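Local coordinates for protein pyruvate synthase subunit PorC (Thermotoga maritima MSB8, PDB 2RAA) that serves as the gamma chain of pyruvate synthase, the heterotetramer that converts pyruvate and CoA into acetyl-CoA and CO2 while reducing ferredoxin, at residues 37-42 against 152-157; 108-113 against 123-128. All coordinates share one frame; numbering follows the deposited sequence.

Contact 1: residues 37-42 against 152-157; sequences QMLAEA and PMLGAL
L154 is the bump of this contact: its isobutyl group projects from helix 150-161 into the notch between the neighbouring side chains M38 and L39 on helix 32-45. Its two methyls divide the work. CD1 goes to M38, lying 3.8 Å from the selenium atom SE of that selenomethionine, with M38 CE and CB also close, so the methyl rests in the crook of the side chain rather than against a single atom. That crook results from an extended start, CG anti to the backbone N, followed by a bend at chi3 (-30°) that turns CE back over CD1. The other methyl, L154 CD2, lies 4.0 Å from L39 CB, at the root of the leucine. A second, smaller touch forms one turn further along helix 150-161: L39 CD2 meets L157 CD2 at 3.8 Å, the two side chains crossing at about a right angle.

The helix segments themselves stay apart. Their axes approach to 11.3 Å at a signed crossing angle of -46°. Even the nearest CA atoms, those of L39 and L154, are 7.5 Å apart; the gap is spanned by side chains alone. I169 and I173 of helix 166-176 touch L154 and M38 respectively, while I71 of strand 64-72 touches L39, placing the contact within the packed helical layer against the sheet. All four touching residues are buried, and no hydrogen bond crosses between the segments, so their mutual attraction rests on dispersion and the exclusion of water.

Contact 2: residues 108-113 against 123-128; sequences GILLVN and KKTGFN
T125, the last helical residue of helix 118-125, meets L110 of strand 109-113 tip to tip: its OG1 and CG2 both lie 4.0 Å from L110 CD2. The hydroxyl is not left to this apolar neighbour. With chi1 at 61°, OG1 is turned back to the main chain, where it accepts from F127 N at 3.1 Å with an N-H...O angle of 154°, an ST turn, and is also hydrogen-bonded to V121 O one turn earlier. At G126 the chain leaves the helix with a positive phi of 84°, a conformation that favours glycine. This exit belongs to a beta-alpha-beta unit, in which helix 118-125 links the neighbouring parallel strands 109-113 and 130-134; L110 also packs on V121 of that helix. F127 then turns inward and runs past L110 in the opposite direction. L110 CB comes obliquely to the ring, 3.8 Å from F127 CD2, while L110 CD2 sits 4.0 Å from F127 CB, so the leucine lies along the stem and the CD2-CE2 side of the ring, obliquely to its plane. Further out, the carbonyl oxygen of G108 approaches the ring edge in plane, 3.7 Å from F127 CZ, where the slightly positive ring hydrogens would be expected to suit it. V101 and L104 add further packing to the same phenyl.

After strand 19-27 the chain forms helix 32-45, which carries residues 37-42, then crosses strands 50-55, 64-72 and 87-90 before reaching strand 109-113. Contact 2 closes a short loop here, with nine residues between its segments. Only after strand 130-134 does helix 150-161 return to residues 37-42, closing contact 1 across 109 intervening residues, so contact 2 is nested inside it. The centres are about 19 Å apart, yet the two touch: M153 CE lies 3.4 Å from N113 N, and L111 CD2 lies 3.7 Å from L157 N. Side chains of strand 109-113 alternate between the two faces of the sheet, L111 against helix 150-161 on one and L110 against helix 118-125 on the other.

Contact 1: residues 37-42 against 152-157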
loop_
_atom_site.group_PDB
_atom_site.type_symbol
_atom_site.label_atom_id
_atom_site.label_comp_id
_atom_site.label_asym_id
_atom_site.label_seq_id
_atom_site.Cartn_x
_atom_site.Cartn_y
_atom_site.Cartn_z
ATOM N N GLN A 37 1.778 8.022 -4.824
ATOM C CA GLN A 37 2.071 8.697 -6.085
ATOM C C GLN A 37 2.311 7.716 -7.189
ATOM O O GLN A 37 1.739 7.838 -8.266
ATOM C CB GLN A 37 3.286 9.617 -5.972
ATOM C CG GLN A 37 2.958 10.986 -5.357
ATOM C CD GLN A 37 2.224 11.880 -6.347
ATOM O OE1 GLN A 37 2.795 12.284 -7.386
ATOM N NE2 GLN A 37 0.949 12.186 -6.045
HETATM N N MSE A 38 3.134 6.721 -6.902
HETATM C CA MSE A 38 3.577 5.734 -7.887
HETATM C C MSE A 38 2.439 4.909 -8.451
HETATM O O MSE A 38 2.389 4.581 -9.642
HETATM C CB MSE A 38 4.599 4.812 -7.209
HETATM C CG MSE A 38 5.568 4.169 -8.158
HETATM SE SE MSE A 38 6.837 2.999 -7.270
HETATM C CE MSE A 38 7.063 3.795 -5.474
ATOM N N LEU A 39 1.499 4.584 -7.575
ATOM C CA LEU A 39 0.366 3.820 -7.977
ATOM C C LEU A 39 -0.411 4.710 -8.939
ATOM O O LEU A 39 -0.705 4.318 -10.060
ATOM C CB LEU A 39 -0.455 3.465 -6.751
ATOM C CG LEU A 39 -1.786 2.831 -7.063
ATOM C CD1 LEU A 39 -1.564 1.591 -7.935
ATOM C CD2 LEU A 39 -2.461 2.515 -5.743
ATOM N N ALA A 40 -0.695 5.938 -8.498
ATOM C CA ALA A 40 -1.398 6.922 -9.324
ATOM C C ALA A 40 -0.677 7.062 -10.669
ATOM O O ALA A 40 -1.276 6.933 -11.742
ATOM C CB ALA A 40 -1.496 8.304 -8.576
ATOM N N GLU A 41 0.618 7.304 -10.610
ATOM C CA GLU A 41 1.403 7.420 -11.867
ATOM C C GLU A 41 1.254 6.214 -12.769
ATOM O O GLU A 41 1.119 6.368 -13.977
ATOM C CB GLU A 41 2.860 7.767 -11.573
ATOM C CG GLU A 41 3.040 9.262 -11.489
ATOM C CD GLU A 41 4.261 9.716 -10.731
ATOM O OE1 GLU A 41 5.141 8.872 -10.406
ATOM O OE2 GLU A 41 4.317 10.945 -10.457
ATOM N N ALA A 42 1.198 5.021 -12.195
ATOM C CA ALA A 42 0.992 3.784 -12.976
ATOM C C ALA A 42 -0.338 3.765 -13.685
ATOM O O ALA A 42 -0.432 3.365 -14.852
ATOM C CB ALA A 42 1.047 2.614 -12.063
ATOM N N PRO A 152 7.215 -3.198 -1.361
ATOM C CA PRO A 152 6.486 -4.455 -1.209
ATOM C C PRO A 152 5.007 -4.263 -0.883
ATOM O O PRO A 152 4.170 -5.074 -1.294
ATOM C CB PRO A 152 7.220 -5.145 -0.055
ATOM C CG PRO A 152 8.604 -4.551 -0.069
ATOM C CD PRO A 152 8.337 -3.095 -0.405
HETATM N N MSE A 153 4.650 -3.216 -0.149
HETATM C CA MSE A 153 3.225 -2.974 0.132
HETATM C C MSE A 153 2.481 -2.655 -1.173
HETATM O O MSE A 153 1.340 -3.096 -1.398
HETATM C CB MSE A 153 3.037 -1.885 1.167
HETATM C CG MSE A 153 3.473 -2.294 2.556
HETATM SE SE MSE A 153 2.483 -3.751 3.316
HETATM C CE MSE A 153 0.897 -2.728 3.969
ATOM N N LEU A 154 3.126 -1.909 -2.054
ATOM C CA LEU A 154 2.528 -1.701 -3.370
ATOM C C LEU A 154 2.296 -2.992 -4.095
ATOM O O LEU A 154 1.259 -3.186 -4.706
ATOM C CB LEU A 154 3.441 -0.851 -4.239
ATOM C CG LEU A 154 3.008 0.562 -4.471
ATOM C CD1 LEU A 154 4.077 1.173 -5.311
ATOM C CD2 LEU A 154 1.678 0.497 -5.193
ATOM N N GLY A 155 3.296 -3.854 -4.123
ATOM C CA GLY A 155 3.146 -5.139 -4.799
ATOM C C GLY A 155 2.045 -5.979 -4.190
ATOM O O GLY A 155 1.203 -6.555 -4.885
ATOM N N ALA A 156 2.039 -6.068 -2.879
ATOM C CA ALA A 156 0.913 -6.681 -2.142
ATOM C C ALA A 156 -0.418 -6.103 -2.566
ATOM O O ALA A 156 -1.360 -6.829 -2.805
ATOM C CB ALA A 156 1.078 -6.522 -0.670
ATOM N N LEU A 157 -0.489 -4.784 -2.665
ATOM C CA LEU A 157 -1.726 -4.098 -3.065
ATOM C C LEU A 157 -2.231 -4.506 -4.428
ATOM O O LEU A 157 -3.439 -4.716 -4.635
ATOM C CB LEU A 157 -1.472 -2.597 -3.097
ATOM C CG LEU A 157 -2.675 -1.665 -3.273
ATOM C CD1 LEU A 157 -3.792 -1.896 -2.228
ATOM C CD2 LEU A 157 -2.111 -0.288 -3.231
#

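Contact 2: residues 108-113 against 123-128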
loop_
_atom_site.group_PDB
_atom_site.type_symbol
_atom_site.label_atom_id
_atom_site.label_comp_id
_atom_site.label_asym_id
_atom_site.label_seq_id
_atom_site.Cartn_x
_atom_site.Cartn_y
_atom_site.Cartn_z
ATOM N N GLY A 108 -14.578 -4.904 1.682
ATOM C CA GLY A 108 -13.308 -4.219 1.436
ATOM C C GLY A 108 -12.123 -4.967 2.028
ATOM O O GLY A 108 -12.318 -6.004 2.654
ATOM N N ILE A 109 -10.904 -4.421 1.859
ATOM C CA ILE A 109 -9.671 -5.087 2.287
ATOM C C ILE A 109 -8.873 -4.252 3.241
ATOM O O ILE A 109 -8.711 -3.067 3.054
ATOM C CB ILE A 109 -8.728 -5.412 1.079
ATOM C CG1 ILE A 109 -9.415 -6.398 0.131
ATOM C CG2 ILE A 109 -7.379 -5.968 1.548
ATOM C CD1 ILE A 109 -8.587 -6.813 -1.074
ATOM N N LEU A 110 -8.347 -4.896 4.263
ATOM C CA LEU A 110 -7.409 -4.258 5.164
ATOM C C LEU A 110 -6.084 -4.958 4.881
ATOM O O LEU A 110 -5.955 -6.162 5.070
ATOM C CB LEU A 110 -7.851 -4.407 6.605
ATOM C CG LEU A 110 -6.929 -3.955 7.710
ATOM C CD1 LEU A 110 -6.458 -2.511 7.529
ATOM C CD2 LEU A 110 -7.678 -4.147 9.034
ATOM N N LEU A 111 -5.123 -4.188 4.377
ATOM C CA LEU A 111 -3.810 -4.704 4.013
ATOM C C LEU A 111 -2.814 -4.113 5.015
ATOM O O LEU A 111 -2.839 -2.893 5.263
ATOM C CB LEU A 111 -3.484 -4.310 2.555
ATOM C CG LEU A 111 -2.043 -4.546 2.068
ATOM C CD1 LEU A 111 -1.665 -6.026 2.095
ATOM C CD2 LEU A 111 -1.816 -3.892 0.701
ATOM N N VAL A 112 -1.961 -4.967 5.601
ATOM C CA VAL A 112 -1.057 -4.560 6.690
ATOM C C VAL A 112 0.348 -5.134 6.550
ATOM O O VAL A 112 0.537 -6.263 6.133
ATOM C CB VAL A 112 -1.636 -4.940 8.101
ATOM C CG1 VAL A 112 -0.871 -4.252 9.232
ATOM C CG2 VAL A 112 -3.115 -4.560 8.215
ATOM N N ASN A 113 1.329 -4.307 6.912
ATOM C CA ASN A 113 2.748 -4.662 6.941
ATOM C C ASN A 113 2.939 -5.156 8.340
ATOM O O ASN A 113 3.004 -4.370 9.286
ATOM C CB ASN A 113 3.643 -3.427 6.708
ATOM C CG ASN A 113 5.118 -3.688 7.015
ATOM O OD1 ASN A 113 5.609 -4.789 6.834
ATOM N ND2 ASN A 113 5.835 -2.642 7.432
ATOM N N LYS A 123 -8.187 -8.099 16.276
ATOM C CA LYS A 123 -8.323 -7.645 17.662
ATOM C C LYS A 123 -8.063 -6.160 17.747
ATOM O O LYS A 123 -8.829 -5.432 18.372
ATOM C CB LYS A 123 -7.340 -8.382 18.592
ATOM C CG LYS A 123 -7.466 -8.030 20.088
ATOM N N LYS A 124 -6.977 -5.724 17.115
ATOM C CA LYS A 124 -6.566 -4.316 17.153
ATOM C C LYS A 124 -7.540 -3.355 16.458
ATOM O O LYS A 124 -7.684 -2.203 16.877
ATOM C CB LYS A 124 -5.152 -4.166 16.558
ATOM C CG LYS A 124 -4.028 -4.383 17.562
ATOM C CD LYS A 124 -3.756 -3.095 18.328
ATOM C CE LYS A 124 -2.788 -3.280 19.501
ATOM N NZ LYS A 124 -3.425 -3.949 20.680
ATOM N N THR A 125 -8.211 -3.832 15.415
ATOM C CA THR A 125 -9.071 -2.974 14.598
ATOM C C THR A 125 -10.568 -3.216 14.768
ATOM O O THR A 125 -11.369 -2.270 14.732
ATOM C CB THR A 125 -8.770 -3.173 13.099
ATOM O OG1 THR A 125 -9.019 -4.541 12.742
ATOM C CG2 THR A 125 -7.318 -2.778 12.767
ATOM N N GLY A 126 -10.943 -4.481 14.925
ATOM C CA GLY A 126 -12.353 -4.870 14.982
ATOM C C GLY A 126 -12.923 -5.034 13.575
ATOM O O GLY A 126 -14.145 -4.975 13.360
ATOM N N PHE A 127 -12.032 -5.245 12.613
ATOM C CA PHE A 127 -12.429 -5.441 11.247
ATOM C C PHE A 127 -12.695 -6.918 10.920
ATOM O O PHE A 127 -11.787 -7.769 10.913
ATOM C CB PHE A 127 -11.366 -4.877 10.296
ATOM C CG PHE A 127 -11.795 -4.898 8.865
ATOM C CD1 PHE A 127 -12.846 -4.093 8.444
ATOM C CD2 PHE A 127 -11.190 -5.743 7.950
ATOM C CE1 PHE A 127 -13.280 -4.125 7.132
ATOM C CE2 PHE A 127 -11.613 -5.785 6.630
ATOM C CZ PHE A 127 -12.658 -4.977 6.215
ATOM N N ASN A 128 -13.964 -7.220 10.679
ATOM C CA ASN A 128 -14.364 -8.494 10.094
ATOM C C ASN A 128 -14.364 -8.106 8.634
ATOM O O ASN A 128 -14.768 -6.993 8.311
ATOM C CB ASN A 128 -15.741 -8.889 10.575
ATOM C CG ASN A 128 -15.848 -8.849 12.085
ATOM O OD1 ASN A 128 -16.505 -7.965 12.642
ATOM N ND2 ASN A 128 -15.159 -9.776 12.764
#